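Local coordinates for membrane protein, putative (Geobacter sulfurreducens PCA, PDB 2QYB) that is of unknown precise function but supplies the GAF domain of a larger membrane protein that probably combines solute-transporter and phosphatase parts, at residues A[24-29]-A[38-43]; A[67-72]-A[77-82]; A[73-78]-A[123-128]; A[88-93]-A[101-106]. All blocks are in the same frame, centred on the assembly; numbering follows the deposited sequence.

Interaction 1: residues A[24-29]-A[38-43]; sequences DLLNLL and AVIRLV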
loop_
_atom_site.group_PDB
_atom_site.type_symbol
_atom_site.label_atom_id
_atom_site.label_comp_id
_atom_site.label_asym_id
_atom_site.label_seq_id
_atom_site.Cartn_x
_atom_site.Cartn_y
_atom_site.Cartn_z
ATOM N N ASP A 24 3.303 -2.310 6.951
ATOM C CA ASP A 24 4.036 -3.473 7.507
ATOM C C ASP A 24 3.396 -3.894 8.801
ATOM O O ASP A 24 3.250 -5.065 9.086
ATOM C CB ASP A 24 5.534 -3.172 7.781
ATOM C CG ASP A 24 6.366 -3.041 6.522
ATOM O OD1 ASP A 24 5.844 -3.355 5.418
ATOM O OD2 ASP A 24 7.553 -2.608 6.642
ATOM N N LEU A 25 3.011 -2.925 9.614
ATOM C CA LEU A 25 2.391 -3.267 10.893
ATOM C C LEU A 25 1.084 -4.003 10.717
ATOM O O LEU A 25 0.870 -5.001 11.346
ATOM C CB LEU A 25 2.260 -2.029 11.807
ATOM C CG LEU A 25 3.621 -1.654 12.476
ATOM C CD1 LEU A 25 3.641 -0.248 13.084
ATOM C CD2 LEU A 25 4.061 -2.680 13.527
ATOM N N LEU A 26 0.220 -3.534 9.831
ATOM C CA LEU A 26 -1.048 -4.250 9.564
ATOM C C LEU A 26 -0.800 -5.659 8.982
ATOM O O LEU A 26 -1.429 -6.605 9.396
ATOM C CB LEU A 26 -1.942 -3.482 8.608
ATOM C CG LEU A 26 -2.421 -2.076 8.951
ATOM C CD1 LEU A 26 -3.429 -1.494 7.830
ATOM C CD2 LEU A 26 -3.016 -2.024 10.359
ATOM N N ASN A 27 0.111 -5.783 8.018
ATOM C CA ASN A 27 0.530 -7.108 7.493
ATOM C C ASN A 27 1.004 -8.037 8.597
ATOM O O ASN A 27 0.669 -9.208 8.618
ATOM C CB ASN A 27 1.645 -6.959 6.453
ATOM C CG ASN A 27 1.191 -6.185 5.145
ATOM O OD1 ASN A 27 -0.005 -6.105 4.793
ATOM N ND2 ASN A 27 2.175 -5.660 4.421
ATOM N N LEU A 28 1.781 -7.537 9.551
ATOM C CA LEU A 28 2.274 -8.427 10.656
ATOM C C LEU A 28 1.119 -8.831 11.579
ATOM O O LEU A 28 0.984 -9.972 12.005
ATOM C CB LEU A 28 3.400 -7.768 11.441
ATOM C CG LEU A 28 4.762 -7.489 10.772
ATOM C CD1 LEU A 28 5.557 -6.598 11.708
ATOM C CD2 LEU A 28 5.591 -8.730 10.434
ATOM N N LEU A 29 0.251 -7.884 11.865
ATOM C CA LEU A 29 -0.978 -8.139 12.650
ATOM C C LEU A 29 -1.827 -9.254 12.026
ATOM O O LEU A 29 -2.308 -10.135 12.724
ATOM C CB LEU A 29 -1.793 -6.868 12.641
ATOM C CG LEU A 29 -2.725 -6.401 13.748
ATOM C CD1 LEU A 29 -3.870 -5.545 13.053
ATOM C CD2 LEU A 29 -3.238 -7.473 14.571
ATOM N N ALA A 38 -7.807 -5.191 8.180
ATOM C CA ALA A 38 -7.386 -4.140 9.080
ATOM C C ALA A 38 -7.291 -2.869 8.254
ATOM O O ALA A 38 -6.765 -2.890 7.161
ATOM C CB ALA A 38 -5.999 -4.469 9.751
ATOM N N VAL A 39 -7.761 -1.758 8.797
ATOM C CA VAL A 39 -7.745 -0.488 8.090
ATOM C C VAL A 39 -7.234 0.578 9.074
ATOM O O VAL A 39 -7.602 0.560 10.232
ATOM C CB VAL A 39 -9.177 -0.102 7.493
ATOM C CG1 VAL A 39 -9.101 1.096 6.607
ATOM C CG2 VAL A 39 -9.806 -1.250 6.715
ATOM N N ILE A 40 -6.339 1.450 8.620
ATOM C CA ILE A 40 -6.022 2.708 9.331
ATOM C C ILE A 40 -6.682 3.880 8.547
ATOM O O ILE A 40 -6.508 3.994 7.341
ATOM C CB ILE A 40 -4.500 2.941 9.431
ATOM C CG1 ILE A 40 -3.863 1.932 10.383
ATOM C CG2 ILE A 40 -4.175 4.372 9.872
ATOM C CD1 ILE A 40 -2.381 1.697 10.112
ATOM N N ARG A 41 -7.441 4.715 9.245
ATOM C CA ARG A 41 -7.902 5.978 8.720
ATOM C C ARG A 41 -7.265 7.119 9.519
ATOM O O ARG A 41 -7.092 7.004 10.739
ATOM C CB ARG A 41 -9.421 6.101 8.815
ATOM C CG ARG A 41 -10.139 5.055 8.033
ATOM C CD ARG A 41 -11.625 5.286 8.137
ATOM N NE ARG A 41 -12.366 4.460 7.185
ATOM C CZ ARG A 41 -12.586 3.148 7.326
ATOM N NH1 ARG A 41 -12.105 2.465 8.362
ATOM N NH2 ARG A 41 -13.272 2.494 6.408
ATOM N N LEU A 42 -6.952 8.213 8.813
ATOM C CA LEU A 42 -6.444 9.431 9.430
ATOM C C LEU A 42 -7.311 10.603 9.020
ATOM O O LEU A 42 -7.820 10.655 7.911
ATOM C CB LEU A 42 -4.976 9.677 9.041
ATOM C CG LEU A 42 -3.986 8.560 9.421
ATOM C CD1 LEU A 42 -2.494 8.788 8.944
ATOM C CD2 LEU A 42 -4.053 8.273 10.913
ATOM N N VAL A 43 -7.492 11.545 9.932
ATOM C CA VAL A 43 -8.240 12.716 9.606
ATOM C C VAL A 43 -7.451 13.539 8.604
ATOM O O VAL A 43 -6.243 13.684 8.746
ATOM C CB VAL A 43 -8.606 13.567 10.847
ATOM C CG1 VAL A 43 -9.512 14.691 10.411
ATOM C CG2 VAL A 43 -9.344 12.738 11.871
#
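Leu26 of helix 10-32 drives its forked end into strand 37-43. CD1 lies nearest the backbone, 3.7 Å from Ala38 O, while CD2 lies against side chains, 3.9 Å from Ala38 CB and 3.8 Å from Ile40 CD1. The chains of Leu26 and Ile40 meet at a slant, and the CD1 methyl of Ile40 also meets the branch point of the leucine, with CG of Leu26 3.9 Å away. Both reach the meeting place in the same way, each with its leading carbon opposite the carbonyl carbon (chi1 -59° for Leu26, -70° for Ile40). The helix segment runs nearly antiparallel to the strand segment, at 155°, as a helix laid over the antiparallel sheet of a GAF domain; helix 139-158 lies beside it and brings Leu152 to Ile40. One helical turn on, Leu29 touches Ala38 more lightly, CD1 to CB at 4.1 Å. An alanine in place of Leu26 would remove both methyls and would probably open a gap between helix and sheet, leaving Ile40 CD1 without this neighbour. Val39, between the two inward residues, points to the other face of the sheet.

Interaction 2: residues A[67-72]-A[77-82]; sequences WEPEIE and EAFLSN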
loop_
_atom_site.group_PDB
_atom_site.type_symbol
_atom_site.label_atom_id
_atom_site.label_comp_id
_atom_site.label_asym_id
_atom_site.label_seq_id
_atom_site.Cartn_x
_atom_site.Cartn_y
_atom_site.Cartn_z
ATOM N N TRP A 67 -14.819 8.158 5.994
ATOM C CA TRP A 67 -15.923 8.543 6.894
ATOM C C TRP A 67 -15.810 9.937 7.520
ATOM O O TRP A 67 -14.819 10.282 8.197
ATOM C CB TRP A 67 -16.131 7.473 7.993
ATOM C CG TRP A 67 -16.596 6.196 7.373
ATOM C CD1 TRP A 67 -15.811 5.192 6.898
ATOM C CD2 TRP A 67 -17.952 5.833 7.047
ATOM N NE1 TRP A 67 -16.575 4.216 6.338
ATOM C CE2 TRP A 67 -17.899 4.568 6.425
ATOM C CE3 TRP A 67 -19.201 6.444 7.248
ATOM C CZ2 TRP A 67 -19.052 3.897 5.956
ATOM C CZ3 TRP A 67 -20.363 5.760 6.811
ATOM C CH2 TRP A 67 -20.271 4.499 6.165
ATOM N N GLU A 68 -16.845 10.745 7.277
ATOM C CA GLU A 68 -17.159 11.876 8.156
ATOM C C GLU A 68 -17.628 11.293 9.503
ATOM O O GLU A 68 -18.669 10.595 9.580
ATOM C CB GLU A 68 -18.240 12.769 7.570
ATOM C CG GLU A 68 -17.909 13.287 6.169
ATOM C CD GLU A 68 -18.810 14.426 5.701
ATOM O OE1 GLU A 68 -19.880 14.674 6.308
ATOM O OE2 GLU A 68 -18.429 15.066 4.708
ATOM N N PRO A 69 -16.853 11.568 10.569
ATOM C CA PRO A 69 -17.187 10.948 11.845
ATOM C C PRO A 69 -18.556 11.426 12.348
ATOM O O PRO A 69 -18.895 12.612 12.243
ATOM C CB PRO A 69 -16.034 11.364 12.765
ATOM C CG PRO A 69 -15.461 12.559 12.142
ATOM C CD PRO A 69 -15.689 12.465 10.667
ATOM N N GLU A 70 -19.318 10.464 12.857
ATOM C CA GLU A 70 -20.674 10.647 13.346
ATOM C C GLU A 70 -21.062 9.654 14.425
ATOM O O GLU A 70 -20.723 8.478 14.368
ATOM C CB GLU A 70 -21.643 10.480 12.192
ATOM C CG GLU A 70 -22.122 11.774 11.691
ATOM C CD GLU A 70 -23.007 11.578 10.534
ATOM O OE1 GLU A 70 -24.004 10.806 10.660
ATOM O OE2 GLU A 70 -22.693 12.195 9.493
ATOM N N ILE A 71 -21.834 10.121 15.385
ATOM C CA ILE A 71 -22.179 9.286 16.536
ATOM C C ILE A 71 -23.074 8.078 16.125
ATOM O O ILE A 71 -23.035 7.038 16.775
ATOM C CB ILE A 71 -22.702 10.165 17.754
ATOM C CG1 ILE A 71 -22.865 9.296 19.012
ATOM C CG2 ILE A 71 -23.994 10.924 17.409
ATOM C CD1 ILE A 71 -22.492 9.998 20.304
ATOM N N GLU A 72 -23.793 8.185 15.002
ATOM C CA GLU A 72 -24.630 7.074 14.491
ATOM C C GLU A 72 -23.883 5.844 13.906
ATOM O O GLU A 72 -24.512 4.829 13.583
ATOM C CB GLU A 72 -25.647 7.581 13.443
ATOM C CG GLU A 72 -26.740 8.521 13.991
ATOM C CD GLU A 72 -26.314 10.000 14.033
ATOM O OE1 GLU A 72 -25.223 10.371 13.489
ATOM O OE2 GLU A 72 -27.089 10.785 14.626
ATOM N N GLU A 77 -18.346 6.879 16.615
ATOM C CA GLU A 77 -18.497 6.911 18.058
ATOM C C GLU A 77 -17.145 6.669 18.717
ATOM O O GLU A 77 -16.828 7.288 19.714
ATOM C CB GLU A 77 -19.551 5.885 18.531
ATOM C CG GLU A 77 -19.699 5.712 20.091
ATOM C CD GLU A 77 -19.942 7.030 20.828
ATOM O OE1 GLU A 77 -20.287 8.018 20.147
ATOM O OE2 GLU A 77 -19.788 7.091 22.078
ATOM N N ALA A 78 -16.335 5.799 18.141
ATOM C CA ALA A 78 -14.999 5.554 18.680
ATOM C C ALA A 78 -14.114 6.792 18.581
ATOM O O ALA A 78 -13.383 7.158 19.512
ATOM C CB ALA A 78 -14.355 4.370 17.958
ATOM N N PHE A 79 -14.190 7.440 17.429
ATOM C CA PHE A 79 -13.397 8.619 17.160
ATOM C C PHE A 79 -13.839 9.766 18.014
ATOM O O PHE A 79 -12.999 10.433 18.622
ATOM C CB PHE A 79 -13.525 9.035 15.701
ATOM C CG PHE A 79 -12.667 10.192 15.336
ATOM C CD1 PHE A 79 -11.284 10.043 15.231
ATOM C CD2 PHE A 79 -13.213 11.428 15.122
ATOM C CE1 PHE A 79 -10.460 11.123 14.902
ATOM C CE2 PHE A 79 -12.398 12.517 14.783
ATOM C CZ PHE A 79 -11.023 12.352 14.660
ATOM N N LEU A 80 -15.158 9.999 18.037
ATOM C CA LEU A 80 -15.723 11.191 18.656
ATOM C C LEU A 80 -15.704 11.144 20.184
ATOM O O LEU A 80 -15.624 12.175 20.807
ATOM C CB LEU A 80 -17.152 11.447 18.164
ATOM C CG LEU A 80 -17.289 12.213 16.840
ATOM C CD1 LEU A 80 -18.747 12.130 16.259
ATOM C CD2 LEU A 80 -16.861 13.670 17.022
ATOM N N SER A 81 -15.831 9.951 20.755
ATOM C CA SER A 81 -15.702 9.743 22.179
ATOM C C SER A 81 -14.293 9.350 22.618
ATOM O O SER A 81 -14.046 9.211 23.814
ATOM C CB SER A 81 -16.607 8.613 22.622
ATOM O OG SER A 81 -15.870 7.392 22.504
ATOM N N ASN A 82 -13.379 9.126 21.670
ATOM C CA ASN A 82 -12.041 8.663 21.997
ATOM C C ASN A 82 -12.034 7.388 22.858
ATOM O O ASN A 82 -11.335 7.266 23.834
ATOM C CB ASN A 82 -11.226 9.787 22.628
ATOM C CG ASN A 82 -9.728 9.480 22.661
ATOM O OD1 ASN A 82 -9.223 8.754 21.832
ATOM N ND2 ASN A 82 -9.036 10.026 23.632
#
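Glu77, whose carboxylate lies along Ile71, has a backbone oxygen gripped twice by one residue: Ser81 N and Ser81 OG each stand 3.0 Å from Glu77 O and arrive from opposite faces of its carbonyl plane. With that carbonyl held in the last turn of helix 74-81, the Glu77 side chain leaves with CG anti to the backbone N (chi1 174°), bends at chi2 and runs alongside Ile71 in the same sense. Its OE1 is covered by CG1 and CD1 of Ile71 and has no polar partner in the model; the modelled approach is so short that its exact value is doubtful. An alanine in place of Glu77 would strip this flank from Ile71 and would probably leave the isoleucine end free to turn on the surface. The other half is apolar. CB of Pro69 sits 3.7 Å from CD2 of Phe79, the two groups flank to flank, and CD1 of Leu80 leans on the backbone, 3.8 Å from Glu70 CA. A Schellman motif, with Asn82 at positive phi, ends the helix. The incoming loop thus lies over helix 74-81, while Phe79 reaches on to Val43 of strand 37-43 and Ala78 touches His112 of strand 109-115.

Interaction 3: residues A[73-78]-A[123-128]; sequences TYIGEA and FGILSV
Ile75 and Ala78 of helix 74-81 pack on Ile125 and Ser127 of strand 124-130 in a buried, almost wholly apolar helix-on-sheet contact, on the face of the GAF sheet turned away from helices 10-32 and 139-158. No hydrogen bond joins the two segments, whose axes approach to 9.3 Å at an angle of 133°. The two isoleucines lie at a slant to one another, with CG1 of Ile75 against CG2 of Ile125 at 3.9 Å. Ile75 carries CG1 anti to its own N (chi1 -168°), which extends the chain toward the strand and brings CD1 to 3.6 Å from Ser127 OG. The CG1-CD1 branch of Ile125 reaches Ala78, its CD1 meeting Ala78 CB at 4.0 Å. Thr73 is the N-cap of the helix: Gly76 N donates to Thr73 OG1 at 3.0 Å (N-H...O angle 144°), and the same hydroxyl bonds to Glu70 O, so the cap also ties the first turn to the preceding loop. Phe123 and Gly124 both face Ile115, a classic beta bulge. In ligand-binding GAF domains this side of the sheet commonly holds the small-molecule pocket. Around the contact, Arg41 of strand 37-43 touches Ile75 and Ser127, and His112 of strand 109-115 closes in from the other neighbouring strand.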
loop_
_atom_site.group_PDB
_atom_site.type_symbol
_atom_site.label_atom_id
_atom_site.label_comp_id
_atom_site.label_asym_id
_atom_site.label_seq_id
_atom_site.Cartn_x
_atom_site.Cartn_y
_atom_site.Cartn_z
ATOM N N THR A 73 -22.567 5.933 13.759
ATOM C CA THR A 73 -21.766 4.788 13.357
ATOM C C THR A 73 -20.871 4.367 14.522
ATOM O O THR A 73 -20.528 5.195 15.347
ATOM C CB THR A 73 -20.885 5.154 12.119
ATOM O OG1 THR A 73 -20.018 6.234 12.467
ATOM C CG2 THR A 73 -21.779 5.562 10.873
ATOM N N TYR A 74 -20.460 3.091 14.562
ATOM C CA TYR A 74 -19.519 2.609 15.604
ATOM C C TYR A 74 -18.160 3.295 15.495
ATOM O O TYR A 74 -17.553 3.618 16.486
ATOM C CB TYR A 74 -19.267 1.107 15.501
ATOM C CG TYR A 74 -20.438 0.202 15.751
ATOM C CD1 TYR A 74 -20.845 -0.114 17.041
ATOM C CD2 TYR A 74 -21.102 -0.399 14.694
ATOM C CE1 TYR A 74 -21.925 -0.975 17.281
ATOM C CE2 TYR A 74 -22.175 -1.253 14.926
ATOM C CZ TYR A 74 -22.583 -1.537 16.226
ATOM O OH TYR A 74 -23.650 -2.397 16.437
ATOM N N ILE A 75 -17.693 3.479 14.266
ATOM C CA ILE A 75 -16.424 4.130 13.987
ATOM C C ILE A 75 -16.414 5.639 14.327
ATOM O O ILE A 75 -15.451 6.167 14.870
ATOM C CB ILE A 75 -16.026 3.907 12.511
ATOM C CG1 ILE A 75 -14.575 4.331 12.282
ATOM C CG2 ILE A 75 -17.020 4.637 11.549
ATOM C CD1 ILE A 75 -14.028 3.831 10.994
ATOM N N GLY A 76 -17.503 6.326 14.037
ATOM C CA GLY A 76 -17.660 7.720 14.455
ATOM C C GLY A 76 -17.728 7.859 15.964
ATOM O O GLY A 76 -17.236 8.837 16.529
ATOM N N GLU A 77 -18.346 6.879 16.615
ATOM C CA GLU A 77 -18.497 6.911 18.058
ATOM C C GLU A 77 -17.145 6.669 18.717
ATOM O O GLU A 77 -16.828 7.288 19.714
ATOM C CB GLU A 77 -19.551 5.885 18.531
ATOM C CG GLU A 77 -19.699 5.712 20.091
ATOM C CD GLU A 77 -19.942 7.030 20.828
ATOM O OE1 GLU A 77 -20.287 8.018 20.147
ATOM O OE2 GLU A 77 -19.788 7.091 22.078
ATOM N N ALA A 78 -16.335 5.799 18.141
ATOM C CA ALA A 78 -14.999 5.554 18.680
ATOM C C ALA A 78 -14.114 6.792 18.581
ATOM O O ALA A 78 -13.383 7.158 19.512
ATOM C CB ALA A 78 -14.355 4.370 17.958
ATOM N N PHE A 123 -6.435 11.277 16.187
ATOM C CA PHE A 123 -6.307 11.753 14.824
ATOM C C PHE A 123 -6.542 10.690 13.744
ATOM O O PHE A 123 -6.332 10.958 12.551
ATOM C CB PHE A 123 -4.981 12.493 14.617
ATOM C CG PHE A 123 -3.754 11.710 14.979
ATOM C CD1 PHE A 123 -3.008 12.057 16.102
ATOM C CD2 PHE A 123 -3.299 10.699 14.179
ATOM C CE1 PHE A 123 -1.855 11.373 16.431
ATOM C CE2 PHE A 123 -2.141 10.018 14.508
ATOM C CZ PHE A 123 -1.434 10.350 15.628
ATOM N N GLY A 124 -7.027 9.527 14.192
ATOM C CA GLY A 124 -7.412 8.422 13.343
ATOM C C GLY A 124 -8.062 7.260 14.082
ATOM O O GLY A 124 -8.229 7.295 15.298
ATOM N N ILE A 125 -8.451 6.242 13.305
ATOM C CA ILE A 125 -9.007 4.981 13.793
ATOM C C ILE A 125 -8.282 3.754 13.181
ATOM O O ILE A 125 -8.031 3.696 12.016
ATOM C CB ILE A 125 -10.515 4.894 13.483
ATOM C CG1 ILE A 125 -11.277 5.979 14.278
ATOM C CG2 ILE A 125 -11.076 3.551 13.870
ATOM C CD1 ILE A 125 -11.255 5.817 15.845
ATOM N N LEU A 126 -7.943 2.802 14.014
ATOM C CA LEU A 126 -7.519 1.515 13.590
ATOM C C LEU A 126 -8.742 0.612 13.693
ATOM O O LEU A 126 -9.237 0.424 14.779
ATOM C CB LEU A 126 -6.377 1.005 14.507
ATOM C CG LEU A 126 -6.032 -0.476 14.392
ATOM C CD1 LEU A 126 -5.573 -0.788 12.933
ATOM C CD2 LEU A 126 -5.015 -0.986 15.507
ATOM N N SER A 127 -9.226 0.093 12.560
ATOM C CA SER A 127 -10.411 -0.778 12.489
ATOM C C SER A 127 -9.959 -2.166 12.108
ATOM O O SER A 127 -9.186 -2.309 11.174
ATOM C CB SER A 127 -11.407 -0.293 11.414
ATOM O OG SER A 127 -11.658 1.120 11.501
ATOM N N VAL A 128 -10.454 -3.194 12.784
ATOM C CA VAL A 128 -10.054 -4.578 12.470
ATOM C C VAL A 128 -11.230 -5.547 12.461
ATOM O O VAL A 128 -12.149 -5.447 13.254
ATOM C CB VAL A 128 -8.990 -5.083 13.477
ATOM C CG1 VAL A 128 -7.781 -4.157 13.458
ATOM C CG2 VAL A 128 -9.548 -5.128 14.903
#

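Interaction 4: residues A[88-93]-A[101-106]; sequences NDTQYM and LMQKEG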
loop_
_atom_site.group_PDB
_atom_site.type_symbol
_atom_site.label_atom_id
_atom_site.label_comp_id
_atom_site.label_asym_id
_atom_site.label_seq_id
_atom_site.Cartn_x
_atom_site.Cartn_y
_atom_site.Cartn_z
ATOM N N ASN A 88 -18.204 -8.502 19.507
ATOM C CA ASN A 88 -17.596 -9.840 19.548
ATOM C C ASN A 88 -18.293 -10.887 18.678
ATOM O O ASN A 88 -17.642 -11.811 18.181
ATOM C CB ASN A 88 -17.386 -10.309 20.988
ATOM C CG ASN A 88 -15.966 -10.094 21.436
ATOM O OD1 ASN A 88 -15.686 -9.618 22.521
ATOM N ND2 ASN A 88 -15.063 -10.403 20.570
ATOM N N ASP A 89 -19.592 -10.686 18.443
ATOM C CA ASP A 89 -20.378 -11.556 17.588
ATOM C C ASP A 89 -21.417 -10.749 16.798
ATOM O O ASP A 89 -22.406 -10.297 17.353
ATOM C CB ASP A 89 -21.068 -12.671 18.400
ATOM C CG ASP A 89 -21.605 -13.785 17.503
ATOM O OD1 ASP A 89 -21.910 -13.470 16.335
ATOM O OD2 ASP A 89 -21.715 -14.966 17.962
ATOM N N THR A 90 -21.196 -10.614 15.489
ATOM C CA THR A 90 -22.101 -9.866 14.652
ATOM C C THR A 90 -23.566 -10.392 14.651
ATOM O O THR A 90 -24.459 -9.650 14.281
ATOM C CB THR A 90 -21.582 -9.768 13.198
ATOM O OG1 THR A 90 -21.302 -11.080 12.723
ATOM C CG2 THR A 90 -20.294 -8.861 13.106
ATOM N N GLN A 91 -23.822 -11.635 15.065
ATOM C CA GLN A 91 -25.204 -12.091 15.111
ATOM C C GLN A 91 -26.041 -11.311 16.134
ATOM O O GLN A 91 -27.246 -11.310 16.038
ATOM C CB GLN A 91 -25.330 -13.620 15.297
ATOM C CG GLN A 91 -25.222 -14.099 16.723
ATOM C CD GLN A 91 -25.413 -15.638 16.906
ATOM O OE1 GLN A 91 -26.426 -16.216 16.484
ATOM N NE2 GLN A 91 -24.452 -16.284 17.598
ATOM N N TYR A 92 -25.395 -10.609 17.068
ATOM C CA TYR A 92 -26.075 -9.971 18.207
ATOM C C TYR A 92 -26.009 -8.462 18.210
ATOM O O TYR A 92 -26.342 -7.822 19.193
ATOM C CB TYR A 92 -25.506 -10.525 19.543
ATOM C CG TYR A 92 -25.651 -12.027 19.667
ATOM C CD1 TYR A 92 -26.842 -12.671 19.291
ATOM C CD2 TYR A 92 -24.616 -12.803 20.186
ATOM C CE1 TYR A 92 -26.977 -14.044 19.394
ATOM C CE2 TYR A 92 -24.736 -14.169 20.307
ATOM C CZ TYR A 92 -25.922 -14.784 19.893
ATOM O OH TYR A 92 -26.053 -16.131 20.003
HETATM N N MSE A 93 -25.623 -7.883 17.101
HETATM C CA MSE A 93 -25.717 -6.432 16.907
HETATM C C MSE A 93 -27.145 -5.959 16.880
HETATM O O MSE A 93 -28.043 -6.671 16.425
HETATM C CB MSE A 93 -25.120 -6.063 15.561
HETATM C CG MSE A 93 -23.635 -6.278 15.443
HETATM SE SE MSE A 93 -23.117 -5.989 13.607
HETATM C CE MSE A 93 -23.042 -4.063 13.685
ATOM N N LEU A 101 -25.677 -6.403 6.401
ATOM C CA LEU A 101 -24.671 -6.075 5.357
ATOM C C LEU A 101 -23.319 -6.702 5.663
ATOM O O LEU A 101 -22.651 -7.209 4.787
ATOM C CB LEU A 101 -24.500 -4.574 5.214
ATOM C CG LEU A 101 -25.184 -3.793 4.097
ATOM C CD1 LEU A 101 -26.408 -4.486 3.421
ATOM C CD2 LEU A 101 -25.543 -2.382 4.625
HETATM N N MSE A 102 -22.958 -6.687 6.933
HETATM C CA MSE A 102 -21.689 -7.204 7.385
HETATM C C MSE A 102 -21.610 -8.724 7.354
HETATM O O MSE A 102 -20.587 -9.258 6.907
HETATM C CB MSE A 102 -21.385 -6.698 8.785
HETATM C CG MSE A 102 -21.191 -5.169 8.836
HETATM SE SE MSE A 102 -20.486 -4.593 10.558
HETATM C CE MSE A 102 -19.119 -5.961 10.699
ATOM N N GLN A 103 -22.664 -9.409 7.827
ATOM C CA GLN A 103 -22.720 -10.881 7.768
ATOM C C GLN A 103 -22.696 -11.382 6.298
ATOM O O GLN A 103 -22.155 -12.433 5.974
ATOM C CB GLN A 103 -23.981 -11.418 8.476
ATOM C CG GLN A 103 -24.119 -11.098 9.963
ATOM C CD GLN A 103 -25.280 -11.866 10.632
ATOM O OE1 GLN A 103 -26.438 -11.851 10.165
ATOM N NE2 GLN A 103 -24.967 -12.549 11.722
ATOM N N LYS A 104 -23.286 -10.604 5.411
ATOM C CA LYS A 104 -23.262 -10.904 3.992
ATOM C C LYS A 104 -21.806 -10.866 3.474
ATOM O O LYS A 104 -21.450 -11.602 2.570
ATOM C CB LYS A 104 -24.225 -9.919 3.271
ATOM C CG LYS A 104 -24.274 -9.958 1.728
ATOM C CD LYS A 104 -24.699 -11.317 1.111
ATOM C CE LYS A 104 -24.256 -11.355 -0.360
ATOM N NZ LYS A 104 -24.882 -12.435 -1.178
ATOM N N GLU A 105 -20.964 -10.021 4.056
ATOM C CA GLU A 105 -19.531 -10.027 3.782
ATOM C C GLU A 105 -18.799 -11.131 4.560
ATOM O O GLU A 105 -17.603 -11.323 4.349
ATOM C CB GLU A 105 -18.882 -8.688 4.199
ATOM C CG GLU A 105 -19.393 -7.445 3.501
ATOM C CD GLU A 105 -18.396 -6.850 2.512
ATOM O OE1 GLU A 105 -17.592 -7.603 1.898
ATOM O OE2 GLU A 105 -18.430 -5.621 2.322
ATOM N N GLY A 106 -19.474 -11.813 5.486
ATOM C CA GLY A 106 -18.835 -12.887 6.263
ATOM C C GLY A 106 -18.164 -12.458 7.570
ATOM O O GLY A 106 -17.529 -13.263 8.254
#
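Thr90 and Met93 face Met102 on the buried side of this contact, whereas Gln91 and Gln103 meet at its edge. In the packed part, CG2 of Thr90 touches the CE methyl of Met102 at 3.9 Å. The two selenomethionine side chains cross at about a right angle, CE of Met93 lying 4.1 Å from SE of Met102. Both chains turn at chi3, which folds their ends into the space shared with Phe110 of strand 109-115. The outer part is looser and polar without being bonded: Gln103 runs past Thr90 in the opposite sense and lays NE2 alongside the backbone, 3.4 Å from Gln91 CA. Gln91 turns its amide back to its own loop. Asp89 OD1 accepts from Gln91 N at 2.9 Å, an Asx turn, and Asp89 OD2 accepts from Gln91 NE2 at 3.1 Å; both donors come from above the carboxylate plane and help to shape the loop internally. The hydroxyl of Thr90 bonds to Ile107 O, beyond the Schellman motif at Gly106 that ends helix 96-104. Arg99, earlier in that helix, bonds to Gln91 O, but no hydrogen bond joins 88-93 to 101-106, and this contact itself rests on van der Waals packing against Met102 and Gln103.

Interactions 1 and 3 are core contacts on opposite faces of one sheet. Their strands are neighbours, joined by probable backbone hydrogen bonds such as Val39 N to Ser127 O (2.8 Å), and Arg41 of interaction 1 reaches Ile75 and Ser127 of interaction 3. Interaction 2 shares helix 74-81 with interaction 3 but takes its outer side, where surface residues and a carboxylate replace buried aliphatic chains; the Phe79 ring reaches Val43, and its backbone N lies against Ile125. Interaction 4 is also largely buried, yet its centre lies about 17 Å from the centre of the chain, and it packs two selenomethionines and a threonine beside a glutamine amide. It meets interaction 3 through Met93 and Tyr74, and does not touch interactions 1 and 2.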